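Long-range contact in peptidyl-prolyl cis-trans isomerase cyclophilin-type (Toxoplasma gondii, PDB 3BO7), which probably catalyses the cis-trans isomerisation of peptide bonds preceding proline, assisting protein folding as a member of the cyclophilin family: residues 5-15 against 19-31. Sequence-based numbering, arbitrary orientation.
Sequences KKGYLRIVTTQ and NIELHADMAPRAC. With SO4 (sulfate ion), chain I; EDO (1,2-ethanediol), chain N.
The phenol ring of Tyr-8 lies alongside the extended chain of Glu-21, its CE1 3.6 Å from Glu-21 CG, and both side chains point the same way off the sheet. With CG anti to the backbone N (chi1 174°), Glu-21 reaches the far end of the ring, where Tyr-8 OH donates to the anti lone pair of Glu-21 OE2 at 2.7 Å. Ring and carboxylate planes are 45° apart. Since OE1 of the same carboxylate forms a salt bridge with Arg-138, both oxygens are engaged and the group's rotation is restrained. On this face Arg-10 and Asn-19 also run side by side: Arg-10 NE points almost straight at Asn-19 OD1, 2.8 Å away, meeting a lone pair in the amide plane. The chain of Lys-6, bent at its middle torsions, passes CD across the Glu-21 carboxylate and brings NZ to 3.0 Å from His-23 ND1, slightly tilted from the imidazole plane. The same ammonium forms a salt bridge with Asp-25, NZ lying 3.1 Å from OD1, though the hydrogen bonds to both carboxylate oxygens are weak; it ties the residue just before strand 7-13 to the turn that follows strand 16-22.

The two faces of this antiparallel hairpin illustrate how a strand pair divides its labour. Paired backbone bonds link Gly-7 with Leu-22 and Leu-9 with Ile-20. The face opposite Tyr-8 and Glu-21 is apolar: Leu-9 CD2 meets Leu-22 CD1 at 3.8 Å, and Ile-11 CD1 touches Ile-20 CD1 at 3.7 Å. Helix 28-39 covers this face, Phe-34 and Leu-35 packing against Leu-9 and Leu-35 also against Leu-22, as helices close the barrel of cyclophilins. Within the antiparallel sheet, the hairpin lies between strand 166-171, beside strand 7-13, and strand 135-141, beside strand 16-22.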
loop_
_atom_site.group_PDB
_atom_site.type_symbol
_atom_site.label_atom_id
_atom_site.label_comp_id
_atom_site.label_asym_id
_atom_site.label_seq_id
_atom_site.Cartn_x
_atom_site.Cartn_y
_atom_site.Cartn_z
ATOM N N LYS A 5 -18.260 -3.610 -6.642
ATOM C CA LYS A 5 -17.434 -2.805 -7.590
ATOM C C LYS A 5 -15.963 -2.780 -7.172
ATOM O O LYS A 5 -15.625 -2.337 -6.081
ATOM C CB LYS A 5 -17.994 -1.385 -7.740
ATOM C CG LYS A 5 -18.125 -0.565 -6.455
ATOM C CD LYS A 5 -18.346 0.902 -6.814
ATOM C CE LYS A 5 -18.180 1.823 -5.623
ATOM N NZ LYS A 5 -18.620 3.208 -5.971
ATOM N N LYS A 6 -15.094 -3.286 -8.036
ATOM C CA LYS A 6 -13.687 -3.390 -7.714
ATOM C C LYS A 6 -12.859 -2.532 -8.655
ATOM O O LYS A 6 -13.307 -2.196 -9.749
ATOM C CB LYS A 6 -13.229 -4.850 -7.744
ATOM C CG LYS A 6 -14.286 -5.834 -7.255
ATOM C CD LYS A 6 -13.809 -6.732 -6.113
ATOM C CE LYS A 6 -13.906 -6.047 -4.774
ATOM N NZ LYS A 6 -14.111 -7.020 -3.647
ATOM N N GLY A 7 -11.674 -2.141 -8.190
ATOM C CA GLY A 7 -10.680 -1.463 -9.008
ATOM C C GLY A 7 -9.561 -2.438 -9.317
ATOM O O GLY A 7 -9.337 -3.372 -8.560
ATOM N N TYR A 8 -8.876 -2.241 -10.443
ATOM C CA TYR A 8 -7.741 -3.097 -10.830
ATOM C C TYR A 8 -6.562 -2.254 -11.270
ATOM O O TYR A 8 -6.730 -1.268 -11.998
ATOM C CB TYR A 8 -8.153 -4.124 -11.899
ATOM C CG TYR A 8 -9.219 -5.071 -11.381
ATOM C CD1 TYR A 8 -8.871 -6.160 -10.593
ATOM C CD2 TYR A 8 -10.574 -4.839 -11.626
ATOM C CE1 TYR A 8 -9.832 -7.008 -10.084
ATOM C CE2 TYR A 8 -11.550 -5.681 -11.111
ATOM C CZ TYR A 8 -11.167 -6.767 -10.343
ATOM O OH TYR A 8 -12.106 -7.627 -9.818
ATOM N N LEU A 9 -5.370 -2.623 -10.802
ATOM C CA LEU A 9 -4.160 -1.859 -11.086
ATOM C C LEU A 9 -2.900 -2.704 -11.002
ATOM O O LEU A 9 -2.866 -3.715 -10.299
ATOM C CB LEU A 9 -4.042 -0.620 -10.173
ATOM C CG LEU A 9 -3.899 -0.701 -8.645
ATOM C CD1 LEU A 9 -2.442 -0.849 -8.211
ATOM C CD2 LEU A 9 -4.501 0.550 -8.045
ATOM N N ARG A 10 -1.870 -2.277 -11.729
ATOM C CA ARG A 10 -0.545 -2.879 -11.627
ATOM C C ARG A 10 0.482 -1.865 -11.114
ATOM O O ARG A 10 0.628 -0.768 -11.666
ATOM C CB ARG A 10 -0.106 -3.449 -12.976
ATOM C CG ARG A 10 1.209 -4.211 -12.938
ATOM C CD ARG A 10 1.598 -4.672 -14.329
ATOM N NE ARG A 10 0.721 -5.749 -14.771
ATOM C CZ ARG A 10 0.461 -6.050 -16.039
ATOM N NH1 ARG A 10 1.013 -5.353 -17.009
ATOM N NH2 ARG A 10 -0.354 -7.058 -16.327
ATOM N N ILE A 11 1.175 -2.236 -10.044
ATOM C CA ILE A 11 2.314 -1.462 -9.554
ATOM C C ILE A 11 3.565 -2.040 -10.205
ATOM O O ILE A 11 3.876 -3.217 -10.005
ATOM C CB ILE A 11 2.438 -1.525 -8.004
ATOM C CG1 ILE A 11 1.256 -0.810 -7.340
ATOM C CG2 ILE A 11 3.760 -0.915 -7.534
ATOM C CD1 ILE A 11 1.233 -0.895 -5.796
ATOM N N VAL A 12 4.260 -1.219 -10.996
ATOM C CA VAL A 12 5.484 -1.637 -11.670
ATOM C C VAL A 12 6.673 -1.096 -10.891
ATOM O O VAL A 12 6.849 0.128 -10.788
ATOM C CB VAL A 12 5.564 -1.110 -13.143
ATOM C CG1 VAL A 12 6.753 -1.738 -13.883
ATOM C CG2 VAL A 12 4.281 -1.368 -13.900
ATOM N N THR A 13 7.487 -1.990 -10.331
ATOM C CA THR A 13 8.678 -1.537 -9.605
ATOM C C THR A 13 9.970 -1.970 -10.288
ATOM O O THR A 13 9.961 -2.768 -11.231
ATOM C CB THR A 13 8.705 -1.965 -8.101
ATOM O OG1 THR A 13 9.083 -3.343 -7.982
ATOM C CG2 THR A 13 7.350 -1.721 -7.411
ATOM N N THR A 14 11.080 -1.437 -9.791
ATOM C CA THR A 14 12.406 -1.781 -10.285
ATOM C C THR A 14 12.783 -3.225 -9.948
ATOM O O THR A 14 13.832 -3.706 -10.376
ATOM C CB THR A 14 13.474 -0.816 -9.707
ATOM O OG1 THR A 14 13.444 -0.863 -8.273
ATOM C CG2 THR A 14 13.212 0.624 -10.161
ATOM N N GLN A 15 11.935 -3.910 -9.177
ATOM C CA GLN A 15 12.210 -5.288 -8.759
ATOM C C GLN A 15 10.967 -6.172 -8.847
ATOM O O GLN A 15 10.727 -7.017 -7.979
ATOM C CB GLN A 15 12.781 -5.325 -7.341
ATOM C CG GLN A 15 14.142 -4.652 -7.188
ATOM C CD GLN A 15 14.661 -4.692 -5.771
ATOM O OE1 GLN A 15 14.536 -5.698 -5.083
ATOM N NE2 GLN A 15 15.259 -3.587 -5.326
ATOM N N ASN A 19 0.023 -7.205 -9.430
ATOM C CA ASN A 19 -1.356 -7.027 -9.871
ATOM C C ASN A 19 -2.284 -6.971 -8.669
ATOM O O ASN A 19 -2.254 -7.848 -7.794
ATOM C CB ASN A 19 -1.773 -8.147 -10.831
ATOM C CG ASN A 19 -1.154 -7.998 -12.216
ATOM O OD1 ASN A 19 -0.757 -6.906 -12.632
ATOM N ND2 ASN A 19 -1.081 -9.102 -12.940
ATOM N N ILE A 20 -3.104 -5.932 -8.626
ATOM C CA ILE A 20 -3.867 -5.626 -7.424
ATOM C C ILE A 20 -5.352 -5.401 -7.707
ATOM O O ILE A 20 -5.723 -4.715 -8.654
ATOM C CB ILE A 20 -3.226 -4.416 -6.657
ATOM C CG1 ILE A 20 -1.966 -4.882 -5.912
ATOM C CG2 ILE A 20 -4.228 -3.757 -5.701
ATOM C CD1 ILE A 20 -1.053 -3.780 -5.507
ATOM N N GLU A 21 -6.181 -6.022 -6.875
ATOM C CA GLU A 21 -7.603 -5.749 -6.825
ATOM C C GLU A 21 -7.904 -4.834 -5.645
ATOM O O GLU A 21 -7.481 -5.102 -4.518
ATOM C CB GLU A 21 -8.366 -7.053 -6.669
ATOM C CG GLU A 21 -9.855 -6.890 -6.454
ATOM C CD GLU A 21 -10.559 -8.219 -6.417
ATOM O OE1 GLU A 21 -10.325 -9.004 -5.472
ATOM O OE2 GLU A 21 -11.347 -8.487 -7.343
ATOM N N LEU A 22 -8.649 -3.763 -5.906
ATOM C CA LEU A 22 -9.084 -2.860 -4.854
ATOM C C LEU A 22 -10.532 -3.127 -4.442
ATOM O O LEU A 22 -11.417 -3.174 -5.287
ATOM C CB LEU A 22 -8.924 -1.410 -5.312
ATOM C CG LEU A 22 -7.522 -0.861 -5.572
ATOM C CD1 LEU A 22 -7.659 0.596 -5.919
ATOM C CD2 LEU A 22 -6.600 -1.021 -4.379
ATOM N N HIS A 23 -10.767 -3.282 -3.140
ATOM C CA HIS A 23 -12.114 -3.505 -2.609
ATOM C C HIS A 23 -12.912 -2.208 -2.431
ATOM O O HIS A 23 -13.297 -1.847 -1.318
ATOM C CB HIS A 23 -12.058 -4.265 -1.286
ATOM C CG HIS A 23 -11.265 -5.528 -1.349
ATOM N ND1 HIS A 23 -11.562 -6.552 -2.224
ATOM C CD2 HIS A 23 -10.193 -5.942 -0.634
ATOM C CE1 HIS A 23 -10.702 -7.538 -2.049
ATOM N NE2 HIS A 23 -9.862 -7.194 -1.090
ATOM N N ALA A 24 -13.160 -1.528 -3.548
ATOM C CA ALA A 24 -13.966 -0.308 -3.607
ATOM C C ALA A 24 -15.385 -0.498 -3.082
ATOM O O ALA A 24 -16.074 0.484 -2.763
ATOM C CB ALA A 24 -14.008 0.201 -5.027
ATOM N N ASP A 25 -15.815 -1.758 -3.005
ATOM C CA ASP A 25 -17.127 -2.106 -2.474
ATOM C C ASP A 25 -17.198 -2.065 -0.938
ATOM O O ASP A 25 -18.259 -1.776 -0.369
ATOM C CB ASP A 25 -17.597 -3.471 -3.008
ATOM C CG ASP A 25 -16.595 -4.604 -2.752
ATOM O OD1 ASP A 25 -15.378 -4.356 -2.626
ATOM O OD2 ASP A 25 -17.041 -5.768 -2.695
ATOM N N MET A 26 -16.072 -2.348 -0.279
ATOM C CA MET A 26 -16.010 -2.463 1.182
ATOM C C MET A 26 -15.146 -1.372 1.822
ATOM O O MET A 26 -15.297 -1.069 3.006
ATOM C CB MET A 26 -15.495 -3.847 1.592
ATOM C CG MET A 26 -16.474 -4.982 1.333
ATOM S SD MET A 26 -15.799 -6.624 1.674
ATOM C CE MET A 26 -14.864 -6.974 0.190
ATOM N N ALA A 27 -14.237 -0.794 1.039
ATOM C CA ALA A 27 -13.400 0.313 1.500
ATOM C C ALA A 27 -13.298 1.426 0.443
ATOM O O ALA A 27 -12.198 1.759 0.002
ATOM C CB ALA A 27 -12.004 -0.193 1.927
ATOM N N PRO A 28 -14.453 2.011 0.052
ATOM C CA PRO A 28 -14.539 3.014 -1.019
ATOM C C PRO A 28 -13.631 4.231 -0.860
ATOM O O PRO A 28 -13.012 4.654 -1.834
ATOM C CB PRO A 28 -16.017 3.448 -0.987
ATOM C CG PRO A 28 -16.561 2.933 0.319
ATOM C CD PRO A 28 -15.787 1.722 0.622
ATOM N N ARG A 29 -13.544 4.789 0.345
ATOM C CA ARG A 29 -12.767 6.024 0.557
ATOM C C ARG A 29 -11.270 5.805 0.371
ATOM O O ARG A 29 -10.580 6.637 -0.232
ATOM C CB ARG A 29 -13.058 6.612 1.937
ATOM C CG ARG A 29 -14.501 7.039 2.125
ATOM C CD ARG A 29 -14.627 8.552 2.159
ATOM N NE ARG A 29 -14.844 9.152 0.851
ATOM C CZ ARG A 29 -14.618 10.434 0.566
ATOM N NH1 ARG A 29 -14.141 11.259 1.493
ATOM N NH2 ARG A 29 -14.852 10.884 -0.665
ATOM N N ALA A 30 -10.775 4.677 0.875
ATOM C CA ALA A 30 -9.364 4.331 0.748
ATOM C C ALA A 30 -8.986 4.016 -0.700
ATOM O O ALA A 30 -7.900 4.374 -1.154
ATOM C CB ALA A 30 -9.006 3.169 1.686
ATOM N N CYS A 31 -9.888 3.354 -1.421
ATOM C CA CYS A 31 -9.668 3.020 -2.830
ATOM C C CYS A 31 -9.707 4.275 -3.682
ATOM O O CYS A 31 -8.829 4.495 -4.521
ATOM C CB CYS A 31 -10.706 2.021 -3.306
ATOM S SG CYS A 31 -10.530 0.435 -2.519
HETATM S S SO4 I . -13.767 10.551 5.211
HETATM O O1 SO4 I . -13.509 9.193 4.760
HETATM O O2 SO4 I . -13.406 11.498 4.161
HETATM O O3 SO4 I . -15.186 10.730 5.539
HETATM O O4 SO4 I . -12.980 10.791 6.419
HETATM C C1 EDO N . -14.777 14.103 -2.402
HETATM O O1 EDO N . -14.392 14.262 -1.031
HETATM C C2 EDO N . -14.539 15.420 -3.133
HETATM O O2 EDO N . -14.390 15.200 -4.543
#